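Methoxy mycolic acid synthase 2 (Mycobacterium tuberculosis, PDB 1TPY) catalyses the conversion of a double bond in mycolic acids to a cis cyclopropane ring, taking the methylene group from S-adenosyl-L-methionine. Local coordinates at residues T170-R174 and Q175-D179; E212-S215 and A216-G219; P230-A233 and R234-L238; E245-S248 and E249-I253. One frame throughout, in Å; residues are numbered along the deposited sequence.

How the interactions relate
All four contacts are local, each within one continuous run of chain, yet they differ in burial and chemistry. Interaction 3 lies deepest, with Tyr-232, Thr-235 and Leu-236 buried and the ring and leucine meeting bound ligands; the other three are surface contacts. Interactions 1 and 4 both lie at helix starts, where a threonine and a glutamine close a capping box in one and a glutamate takes a serine hydroxyl's bond in the other. Interaction 2 is the converse, a helix end closed by a glycine. Helices 229-245 and 247-253 follow each other, so interactions 3 and 4 come within about 7 Å at their nearest atoms, whereas interactions 2 and 4 lie on opposite sides of the chain's centre.

Interaction 1: residues T170-R174 and Q175-D179; sequences TGLTR and QQMVD
Thr-173 and Gln-176 form a capping box at the start of helix 174-179, just where the chain leaves strand 163-171. The evidence is a reciprocal pair of bonds. Thr-173 OG1 accepts from Gln-176 N at 3.0 Å, and in return Thr-173 N donates to Gln-176 OE1 at 2.9 Å with an N-H...O angle of 161°. The donor stands 26° out of the amide carbonyl plane. With chi1 of 58°, OG1 is set between the backbone N and the carbonyl carbon of Thr-173, facing the first helical turn. Gln-176, straight beyond CG, passes aslant over the threonine, bringing its CG within 3.0 Å of Thr-173 OG1.

Gln-176 OE1 has a second partner: a water donates to it and also to Gly-171 O, at 2.8 and 2.7 Å, tying the strand end to the cap. Leu-172 lies across Gln-176, its CB and CG beside the glutamine CB, and reaches the methionine too. Its CB lies 3.9 Å from Met-177 CG, while the bent end of the methionine places CE 3.5 Å from Leu-172 O. Behind the box, ordinary helical bonds begin, Met-177 N to Thr-173 O and Val-178 N to Arg-174 O. Outside the contact, Thr-173 touches Thr-207 and Glu-209, and Met-177 rests on Tyr-277.

The chemistry implies a helix start held by two reciprocal bonds between one pair of residues: the threonine hydroxyl satisfies an amide of the first turn, and the glutamine carbonyl, gripped by one N-H and one water, probably helps to set how the chain turns from strand into helix.

Interaction 2: residues E212-S215 and A216-G219; sequences EEQS and AKTG
Ala-216 meets Glu-212 through its backbone N, which donates to Glu-212 O at 2.9 Å and, weakly, to Glu-213 O; its CB also packs against Glu-212 O. Next, Lys-217 N bonds Glu-213 O at 3.0 Å. The lysine side chain, fully extended beyond CG, runs back along the helix over that same carbonyl, its CG 3.1 Å from Glu-213 O. Its CD passes 4.0 Å from Gln-214 NE2, and the two side chains cross at a slant. The ammonium does not touch the carboxylate: Lys-217 NZ and Glu-213 OE1 are 5.1 Å apart, and a water joins them, accepting from NZ and donating to OE1.

Thr-218 N makes a weak bond to Gln-214 O, and chi1 of -53° puts its OG1 near the same oxygen. Thr-218 and Ser-215 both lean on Phe-151 of helix 147-157; the serine OG is bonded to Val-211 O, one turn back. Finally, Gly-219 turns to a positive phi of 116°, and its N reaches Ser-215 O weakly at 3.4 Å and Ala-216 O at 3.1 Å. Positive phi with two bonds into the last turn is the Schellman motif, here ending helix 208-218 before strand 221-227.

Interaction 3: residues P230-A233 and R234-L238; sequences PHYA and RTLDL. With 16A (cetyl-trimethyl-ammonium), chain D; CO3 (carbonate ion), chain B.
Tyr-232 and Leu-236, one turn apart on helix 229-245, make the apolar part of this contact, Tyr-232 CD1 lying 3.8 Å from Leu-236 CG. The leucine also extends to the bound cetyl-trimethyl-ammonium, with Leu-236 CD2 3.6 Å from C1 of the ligand chain. It touches Cys-269 as well, probably an active-site residue, as in relatives.

The hydrogen bonds are of two kinds. Within the helix, His-231 O takes two donors: Thr-235 N at 2.9 Å and Thr-235 OG1 at 2.7 Å, arriving from opposite faces of the carbonyl plane. A chi1 of -63° sets OG1 beside the threonine's own backbone N and thereby turns it back to His-231 O, where it stands 39° out of the plane. Leu-236 N follows with a 166° bond to Tyr-232 O. Towards the ligands, Tyr-232 OH donates to O2 of the carbonate at 2.7 Å, the oxygen lying at the ring edge and in its plane; His-167 NE2 and Cys-35 N also bond this ion.

Of the polar ends that lead away, Asp-237 forms a salt bridge with Arg-274, Arg-234 bonds Glu-41 O, and Thr-235 OG1 is also bonded to Ala-36 N.

Taken together, the chemistry places a phenol against a carbonate probably picked up in crystallisation and a leucine against the detergent's alkyl chain; that apolar contact is consistent with a site for a lipid substrate.

Interaction 4: residues E245-S248 and E249-I253; sequences EHKS and EAIAI
His-246, at the N-cap position of helix 247-253 and directly after helix 229-245 ends, meets Ala-250 and Glu-249. Its O accepts from Ala-250 N at 2.7 Å. Glu-249 folds back against the histidine: OE2 comes within 3.7 Å of His-246 CB, yet its 3.0 Å approach to His-246 O joins two acceptors and is no bond. The imidazole itself is tied to Ala-242 O through ND1.

Lys-247 receives Ile-251 N on its O at 2.9 Å, and its side chain runs beside that of Ile-251, pointing the same way, with NZ 3.5 Å from Ile-251 CD1. Two long, weak ion pairs reach from NZ to Glu-256 and Glu-260.

Ser-248 bonds Ala-252 N through its O. With chi1 of 51°, its OG is turned back to donate to Glu-249 OE2 at 2.9 Å, meeting that oxygen from well above the carboxylate plane. The bend of Glu-249 at chi2, 71°, is what brings the carboxylate round to the hydroxyl.

The chemistry implies that the Glu-249 carboxylate, if ionised, would probably be stabilised by the amino end of this helix, while the serine hydroxyl's bond probably offsets some of the repulsion between OE2 and His-246 O.

Interaction 1: residues T170-R174 and Q175-D179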
loop_
_atom_site.group_PDB
_atom_site.type_symbol
_atom_site.label_atom_id
_atom_site.label_comp_id
_atom_site.label_asym_id
_atom_site.label_seq_id
_atom_site.Cartn_x
_atom_site.Cartn_y
_atom_site.Cartn_z
ATOM N N THR A 170 2.796 -7.718 -6.480
ATOM C CA THR A 170 3.764 -8.778 -6.691
ATOM C C THR A 170 4.043 -8.828 -8.181
ATOM O O THR A 170 3.137 -8.665 -9.001
ATOM C CB THR A 170 3.241 -10.157 -6.229
ATOM O OG1 THR A 170 2.026 -10.463 -6.916
ATOM C CG2 THR A 170 2.980 -10.163 -4.730
ATOM N N GLY A 171 5.306 -9.016 -8.534
ATOM C CA GLY A 171 5.658 -9.098 -9.931
ATOM C C GLY A 171 5.792 -10.566 -10.275
ATOM O O GLY A 171 6.161 -11.375 -9.423
ATOM N N LEU A 172 5.461 -10.923 -11.506
ATOM C CA LEU A 172 5.594 -12.305 -11.932
ATOM C C LEU A 172 7.074 -12.579 -12.140
ATOM O O LEU A 172 7.826 -11.678 -12.495
ATOM C CB LEU A 172 4.872 -12.539 -13.260
ATOM C CG LEU A 172 3.392 -12.907 -13.265
ATOM C CD1 LEU A 172 2.550 -11.778 -12.680
ATOM C CD2 LEU A 172 2.983 -13.205 -14.702
ATOM N N THR A 173 7.492 -13.816 -11.912
ATOM C CA THR A 173 8.880 -14.177 -12.147
ATOM C C THR A 173 9.001 -14.206 -13.667
ATOM O O THR A 173 7.993 -14.125 -14.372
ATOM C CB THR A 173 9.197 -15.576 -11.597
ATOM O OG1 THR A 173 8.329 -16.541 -12.212
ATOM C CG2 THR A 173 8.991 -15.612 -10.078
ATOM N N ARG A 174 10.222 -14.318 -14.177
ATOM C CA ARG A 174 10.411 -14.363 -15.620
ATOM C C ARG A 174 9.728 -15.610 -16.175
ATOM O O ARG A 174 9.160 -15.586 -17.264
ATOM C CB ARG A 174 11.901 -14.385 -15.961
ATOM C CG ARG A 174 12.672 -13.158 -15.476
ATOM C CD ARG A 174 14.186 -13.354 -15.601
ATOM N NE ARG A 174 14.634 -13.418 -16.990
ATOM C CZ ARG A 174 14.556 -12.404 -17.847
ATOM N NH1 ARG A 174 14.988 -12.552 -19.092
ATOM N NH2 ARG A 174 14.051 -11.239 -17.460
ATOM N N GLN A 175 9.774 -16.698 -15.415
ATOM C CA GLN A 175 9.169 -17.948 -15.863
ATOM C C GLN A 175 7.652 -17.837 -15.904
ATOM O O GLN A 175 7.016 -18.349 -16.822
ATOM C CB GLN A 175 9.595 -19.112 -14.954
ATOM C CG GLN A 175 9.074 -20.493 -15.396
ATOM C CD GLN A 175 9.476 -20.852 -16.826
ATOM O OE1 GLN A 175 8.630 -21.180 -17.657
ATOM N NE2 GLN A 175 10.770 -20.788 -17.115
ATOM N N GLN A 176 7.066 -17.169 -14.916
ATOM C CA GLN A 176 5.617 -17.018 -14.895
ATOM C C GLN A 176 5.178 -16.214 -16.114
ATOM O O GLN A 176 4.164 -16.525 -16.735
ATOM C CB GLN A 176 5.160 -16.346 -13.598
ATOM C CG GLN A 176 5.445 -17.190 -12.350
ATOM C CD GLN A 176 5.038 -16.500 -11.051
ATOM O OE1 GLN A 176 5.259 -15.304 -10.873
ATOM N NE2 GLN A 176 4.454 -17.261 -10.137
ATOM N N MET A 177 5.951 -15.190 -16.465
ATOM C CA MET A 177 5.631 -14.387 -17.636
ATOM C C MET A 177 5.655 -15.283 -18.870
ATOM O O MET A 177 4.766 -15.213 -19.717
ATOM C CB MET A 177 6.637 -13.246 -17.808
ATOM C CG MET A 177 6.425 -12.080 -16.858
ATOM S SD MET A 177 7.507 -10.690 -17.240
ATOM C CE MET A 177 8.587 -10.691 -15.813
ATOM N N VAL A 178 6.674 -16.133 -18.967
ATOM C CA VAL A 178 6.785 -17.033 -20.104
ATOM C C VAL A 178 5.571 -17.957 -20.111
ATOM O O VAL A 178 4.952 -18.167 -21.155
ATOM C CB VAL A 178 8.087 -17.867 -20.040
ATOM C CG1 VAL A 178 8.078 -18.930 -21.123
ATOM C CG2 VAL A 178 9.293 -16.959 -20.220
ATOM N N ASP A 179 5.231 -18.496 -18.942
ATOM C CA ASP A 179 4.081 -19.384 -18.812
ATOM C C ASP A 179 2.826 -18.675 -19.329
ATOM O O ASP A 179 2.008 -19.268 -20.030
ATOM C CB ASP A 179 3.863 -19.777 -17.341
ATOM C CG ASP A 179 4.996 -20.624 -16.774
ATOM O OD1 ASP A 179 5.085 -20.741 -15.528
ATOM O OD2 ASP A 179 5.785 -21.181 -17.571
HETATM O O HOH W 1 5.262 -13.770 -8.516
#

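Interaction 2: residues E212-S215 and A216-G219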
loop_
_atom_site.group_PDB
_atom_site.type_symbol
_atom_site.label_atom_id
_atom_site.label_comp_id
_atom_site.label_asym_id
_atom_site.label_seq_id
_atom_site.Cartn_x
_atom_site.Cartn_y
_atom_site.Cartn_z
ATOM N N GLU A 212 6.310 -15.619 0.261
ATOM C CA GLU A 212 6.064 -16.919 0.889
ATOM C C GLU A 212 7.300 -17.458 1.595
ATOM O O GLU A 212 7.260 -17.783 2.776
ATOM C CB GLU A 212 5.618 -17.954 -0.150
ATOM C CG GLU A 212 4.380 -17.568 -0.935
ATOM C CD GLU A 212 3.997 -18.629 -1.955
ATOM O OE1 GLU A 212 4.885 -19.080 -2.719
ATOM O OE2 GLU A 212 2.812 -19.007 -1.999
ATOM N N GLU A 213 8.396 -17.557 0.854
ATOM C CA GLU A 213 9.639 -18.077 1.390
ATOM C C GLU A 213 10.192 -17.280 2.567
ATOM O O GLU A 213 10.521 -17.856 3.600
ATOM C CB GLU A 213 10.684 -18.157 0.276
ATOM C CG GLU A 213 10.300 -19.120 -0.836
ATOM C CD GLU A 213 11.345 -19.183 -1.927
ATOM O OE1 GLU A 213 12.379 -18.491 -1.803
ATOM O OE2 GLU A 213 11.135 -19.921 -2.908
ATOM N N GLN A 214 10.296 -15.964 2.408
ATOM C CA GLN A 214 10.822 -15.108 3.469
ATOM C C GLN A 214 9.947 -15.122 4.716
ATOM O O GLN A 214 10.454 -15.181 5.833
ATOM C CB GLN A 214 10.959 -13.670 2.973
ATOM C CG GLN A 214 12.056 -13.451 1.938
ATOM C CD GLN A 214 13.462 -13.547 2.519
ATOM O OE1 GLN A 214 14.438 -13.215 1.849
ATOM N NE2 GLN A 214 13.569 -14.002 3.769
ATOM N N SER A 215 8.634 -15.077 4.531
ATOM C CA SER A 215 7.733 -15.077 5.674
ATOM C C SER A 215 7.691 -16.449 6.334
ATOM O O SER A 215 7.423 -16.556 7.530
ATOM C CB SER A 215 6.322 -14.654 5.253
ATOM O OG SER A 215 5.730 -15.605 4.388
ATOM N N ALA A 216 7.951 -17.497 5.559
ATOM C CA ALA A 216 7.939 -18.850 6.111
ATOM C C ALA A 216 9.178 -19.065 6.970
ATOM O O ALA A 216 9.122 -19.737 7.996
ATOM C CB ALA A 216 7.896 -19.886 4.995
ATOM N N LYS A 217 10.294 -18.486 6.538
ATOM C CA LYS A 217 11.550 -18.609 7.266
ATOM C C LYS A 217 11.416 -18.008 8.657
ATOM O O LYS A 217 11.962 -18.538 9.628
ATOM C CB LYS A 217 12.680 -17.914 6.498
ATOM C CG LYS A 217 13.052 -18.625 5.201
ATOM C CD LYS A 217 14.171 -17.915 4.460
ATOM C CE LYS A 217 14.497 -18.635 3.154
ATOM N NZ LYS A 217 15.417 -17.849 2.284
ATOM N N THR A 218 10.673 -16.909 8.742
ATOM C CA THR A 218 10.453 -16.210 9.999
ATOM C C THR A 218 9.496 -16.958 10.929
ATOM O O THR A 218 9.483 -16.721 12.135
ATOM C CB THR A 218 9.887 -14.797 9.744
ATOM O OG1 THR A 218 10.733 -14.107 8.814
ATOM C CG2 THR A 218 9.829 -14.004 11.043
ATOM N N GLY A 219 8.688 -17.851 10.368
ATOM C CA GLY A 219 7.756 -18.605 11.185
ATOM C C GLY A 219 6.289 -18.341 10.900
ATOM O O GLY A 219 5.423 -18.856 11.613
HETATM O O HOH W 2 15.183 -18.615 -0.278
#

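Interaction 3: residues P230-A233 and R234-L238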
loop_
_atom_site.group_PDB
_atom_site.type_symbol
_atom_site.label_atom_id
_atom_site.label_comp_id
_atom_site.label_asym_id
_atom_site.label_seq_id
_atom_site.Cartn_x
_atom_site.Cartn_y
_atom_site.Cartn_z
ATOM N N PRO A 230 -7.342 -8.023 -11.404
ATOM C CA PRO A 230 -8.297 -7.327 -12.273
ATOM C C PRO A 230 -8.794 -6.003 -11.700
ATOM O O PRO A 230 -9.192 -5.102 -12.438
ATOM C CB PRO A 230 -9.417 -8.352 -12.434
ATOM C CG PRO A 230 -9.398 -9.063 -11.123
ATOM C CD PRO A 230 -7.919 -9.289 -10.917
ATOM N N HIS A 231 -8.761 -5.894 -10.379
ATOM C CA HIS A 231 -9.212 -4.690 -9.697
ATOM C C HIS A 231 -8.233 -3.523 -9.799
ATOM O O HIS A 231 -8.643 -2.367 -9.750
ATOM C CB HIS A 231 -9.473 -5.008 -8.227
ATOM C CG HIS A 231 -10.575 -5.998 -8.015
ATOM N ND1 HIS A 231 -11.905 -5.638 -8.001
ATOM C CD2 HIS A 231 -10.547 -7.340 -7.836
ATOM C CE1 HIS A 231 -12.650 -6.713 -7.822
ATOM N NE2 HIS A 231 -11.850 -7.759 -7.719
ATOM N N TYR A 232 -6.944 -3.812 -9.945
ATOM C CA TYR A 232 -5.971 -2.732 -10.016
ATOM C C TYR A 232 -6.009 -1.963 -11.331
ATOM O O TYR A 232 -5.862 -0.741 -11.339
ATOM C CB TYR A 232 -4.549 -3.243 -9.760
ATOM C CG TYR A 232 -3.788 -2.345 -8.813
ATOM C CD1 TYR A 232 -4.068 -0.983 -8.749
ATOM C CD2 TYR A 232 -2.820 -2.856 -7.953
ATOM C CE1 TYR A 232 -3.419 -0.152 -7.852
ATOM C CE2 TYR A 232 -2.157 -2.027 -7.048
ATOM C CZ TYR A 232 -2.470 -0.676 -7.004
ATOM O OH TYR A 232 -1.854 0.153 -6.100
ATOM N N ALA A 233 -6.210 -2.669 -12.441
ATOM C CA ALA A 233 -6.276 -2.008 -13.736
ATOM C C ALA A 233 -7.394 -0.978 -13.676
ATOM O O ALA A 233 -7.225 0.178 -14.078
ATOM C CB ALA A 233 -6.549 -3.027 -14.836
ATOM N N ARG A 234 -8.537 -1.403 -13.150
ATOM C CA ARG A 234 -9.688 -0.522 -13.023
ATOM C C ARG A 234 -9.412 0.603 -12.029
ATOM O O ARG A 234 -9.783 1.758 -12.269
ATOM C CB ARG A 234 -10.915 -1.307 -12.573
ATOM C CG ARG A 234 -12.156 -0.455 -12.558
ATOM C CD ARG A 234 -13.391 -1.262 -12.261
ATOM N NE ARG A 234 -14.554 -0.388 -12.209
ATOM C CZ ARG A 234 -15.764 -0.781 -11.830
ATOM N NH1 ARG A 234 -15.973 -2.042 -11.473
ATOM N NH2 ARG A 234 -16.761 0.093 -11.791
ATOM N N THR A 235 -8.777 0.269 -10.907
ATOM C CA THR A 235 -8.460 1.285 -9.913
ATOM C C THR A 235 -7.585 2.324 -10.604
ATOM O O THR A 235 -7.823 3.521 -10.501
ATOM C CB THR A 235 -7.688 0.697 -8.713
ATOM O OG1 THR A 235 -8.510 -0.261 -8.034
ATOM C CG2 THR A 235 -7.293 1.807 -7.734
ATOM N N LEU A 236 -6.582 1.846 -11.327
ATOM C CA LEU A 236 -5.663 2.715 -12.041
ATOM C C LEU A 236 -6.345 3.562 -13.116
ATOM O O LEU A 236 -5.992 4.729 -13.296
ATOM C CB LEU A 236 -4.531 1.875 -12.640
ATOM C CG LEU A 236 -3.488 1.460 -11.591
ATOM C CD1 LEU A 236 -2.603 0.343 -12.103
ATOM C CD2 LEU A 236 -2.651 2.673 -11.228
ATOM N N ASP A 237 -7.315 2.984 -13.826
ATOM C CA ASP A 237 -8.036 3.724 -14.860
ATOM C C ASP A 237 -8.792 4.876 -14.200
ATOM O O ASP A 237 -8.790 6.005 -14.696
ATOM C CB ASP A 237 -9.058 2.831 -15.590
ATOM C CG ASP A 237 -8.406 1.735 -16.426
ATOM O OD1 ASP A 237 -7.286 1.945 -16.928
ATOM O OD2 ASP A 237 -9.034 0.668 -16.594
ATOM N N LEU A 238 -9.443 4.578 -13.080
ATOM C CA LEU A 238 -10.212 5.583 -12.361
ATOM C C LEU A 238 -9.324 6.722 -11.858
ATOM O O LEU A 238 -9.699 7.894 -11.957
ATOM C CB LEU A 238 -10.980 4.921 -11.211
ATOM C CG LEU A 238 -12.125 4.025 -11.699
ATOM C CD1 LEU A 238 -12.588 3.121 -10.588
ATOM C CD2 LEU A 238 -13.282 4.884 -12.201
HETATM C C1 16A D . -0.310 1.982 -8.636
HETATM C C2 16A D . 1.177 1.633 -8.618
HETATM C C3 16A D . 1.460 0.445 -9.553
HETATM C C4 16A D . 2.917 0.011 -9.640
HETATM C C5 16A D . 3.034 -1.176 -10.609
HETATM C C6 16A D . 4.451 -1.736 -10.806
HETATM C C7 16A D . 5.526 -0.828 -11.455
HETATM C C8 16A D . 7.015 -1.189 -11.228
HETATM C C9 16A D . 7.470 -1.435 -9.769
HETATM C C10 16A D . 7.383 -0.230 -8.804
HETATM C C11 16A D . 7.380 -0.566 -7.292
HETATM C C12 16A D . 6.864 0.552 -6.373
HETATM C C13 16A D . 5.421 0.305 -5.919
HETATM C C14 16A D . 4.890 1.469 -5.086
HETATM C C15 16A D . 3.376 1.253 -4.917
HETATM C C16 16A D . 2.792 2.494 -4.212
HETATM N N1 16A D . 1.327 2.753 -3.870
HETATM C C17 16A D . 0.816 3.865 -3.316
HETATM C C18 16A D . 0.448 2.534 -5.081
HETATM C C19 16A D . 0.875 1.703 -2.880
HETATM C C CO3 B . -0.841 -1.957 -3.643
HETATM O O1 CO3 B . -2.314 -2.089 -3.840
HETATM O O2 CO3 B . -0.167 -0.949 -4.236
HETATM O O3 CO3 B . -0.178 -2.854 -2.871
#

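Interaction 4: residues E245-S248 and E249-I253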
loop_
_atom_site.group_PDB
_atom_site.type_symbol
_atom_site.label_atom_id
_atom_site.label_comp_id
_atom_site.label_asym_id
_atom_site.label_seq_id
_atom_site.Cartn_x
_atom_site.Cartn_y
_atom_site.Cartn_z
ATOM N N GLU A 245 -9.305 14.518 -15.653
ATOM C CA GLU A 245 -10.423 15.435 -15.516
ATOM C C GLU A 245 -9.981 16.709 -14.790
ATOM O O GLU A 245 -10.620 17.754 -14.920
ATOM C CB GLU A 245 -11.573 14.767 -14.767
ATOM C CG GLU A 245 -12.331 13.735 -15.590
ATOM C CD GLU A 245 -12.819 14.295 -16.917
ATOM O OE1 GLU A 245 -12.037 14.309 -17.894
ATOM O OE2 GLU A 245 -13.985 14.737 -16.980
ATOM N N HIS A 246 -8.881 16.615 -14.042
ATOM C CA HIS A 246 -8.339 17.752 -13.302
ATOM C C HIS A 246 -7.036 18.271 -13.901
ATOM O O HIS A 246 -6.209 18.852 -13.190
ATOM C CB HIS A 246 -8.090 17.370 -11.837
ATOM C CG HIS A 246 -9.341 17.095 -11.064
ATOM N ND1 HIS A 246 -10.099 15.961 -11.256
ATOM C CD2 HIS A 246 -9.994 17.834 -10.134
ATOM C CE1 HIS A 246 -11.168 16.013 -10.480
ATOM N NE2 HIS A 246 -11.128 17.139 -9.789
ATOM N N LYS A 247 -6.857 18.069 -15.203
ATOM C CA LYS A 247 -5.640 18.503 -15.878
ATOM C C LYS A 247 -5.226 19.929 -15.546
ATOM O O LYS A 247 -4.096 20.162 -15.124
ATOM C CB LYS A 247 -5.780 18.351 -17.398
ATOM C CG LYS A 247 -4.563 18.847 -18.178
ATOM C CD LYS A 247 -4.557 18.299 -19.601
ATOM C CE LYS A 247 -3.579 19.044 -20.493
ATOM N NZ LYS A 247 -2.215 19.120 -19.896
ATOM N N SER A 248 -6.135 20.883 -15.725
ATOM C CA SER A 248 -5.808 22.279 -15.441
ATOM C C SER A 248 -5.454 22.498 -13.970
ATOM O O SER A 248 -4.495 23.205 -13.664
ATOM C CB SER A 248 -6.964 23.199 -15.865
ATOM O OG SER A 248 -8.200 22.756 -15.335
ATOM N N GLU A 249 -6.214 21.888 -13.061
ATOM C CA GLU A 249 -5.939 22.020 -11.628
ATOM C C GLU A 249 -4.553 21.446 -11.325
ATOM O O GLU A 249 -3.773 22.030 -10.559
ATOM C CB GLU A 249 -6.988 21.272 -10.789
ATOM C CG GLU A 249 -8.410 21.826 -10.870
ATOM C CD GLU A 249 -9.067 21.577 -12.221
ATOM O OE1 GLU A 249 -10.197 22.063 -12.436
ATOM O OE2 GLU A 249 -8.458 20.890 -13.069
ATOM N N ALA A 250 -4.249 20.304 -11.939
ATOM C CA ALA A 250 -2.960 19.644 -11.747
ATOM C C ALA A 250 -1.819 20.561 -12.179
ATOM O O ALA A 250 -0.829 20.719 -11.464
ATOM C CB ALA A 250 -2.916 18.348 -12.547
ATOM N N ILE A 251 -1.966 21.162 -13.355
ATOM C CA ILE A 251 -0.958 22.069 -13.885
ATOM C C ILE A 251 -0.770 23.284 -12.977
ATOM O O ILE A 251 0.349 23.758 -12.788
ATOM C CB ILE A 251 -1.343 22.542 -15.306
ATOM C CG1 ILE A 251 -1.251 21.361 -16.276
ATOM C CG2 ILE A 251 -0.442 23.698 -15.744
ATOM C CD1 ILE A 251 -1.534 21.714 -17.723
ATOM N N ALA A 252 -1.865 23.783 -12.415
ATOM C CA ALA A 252 -1.811 24.942 -11.527
ATOM C C ALA A 252 -1.088 24.614 -10.224
ATOM O O ALA A 252 -0.195 25.351 -9.801
ATOM C CB ALA A 252 -3.225 25.437 -11.223
ATOM N N ILE A 253 -1.486 23.511 -9.595
ATOM C CA ILE A 253 -0.894 23.075 -8.334
ATOM C C ILE A 253 0.567 22.674 -8.491
ATOM O O ILE A 253 1.389 22.926 -7.609
ATOM C CB ILE A 253 -1.662 21.873 -7.747
ATOM C CG1 ILE A 253 -3.080 22.300 -7.375
ATOM C CG2 ILE A 253 -0.927 21.324 -6.528
ATOM C CD1 ILE A 253 -3.932 21.174 -6.841
#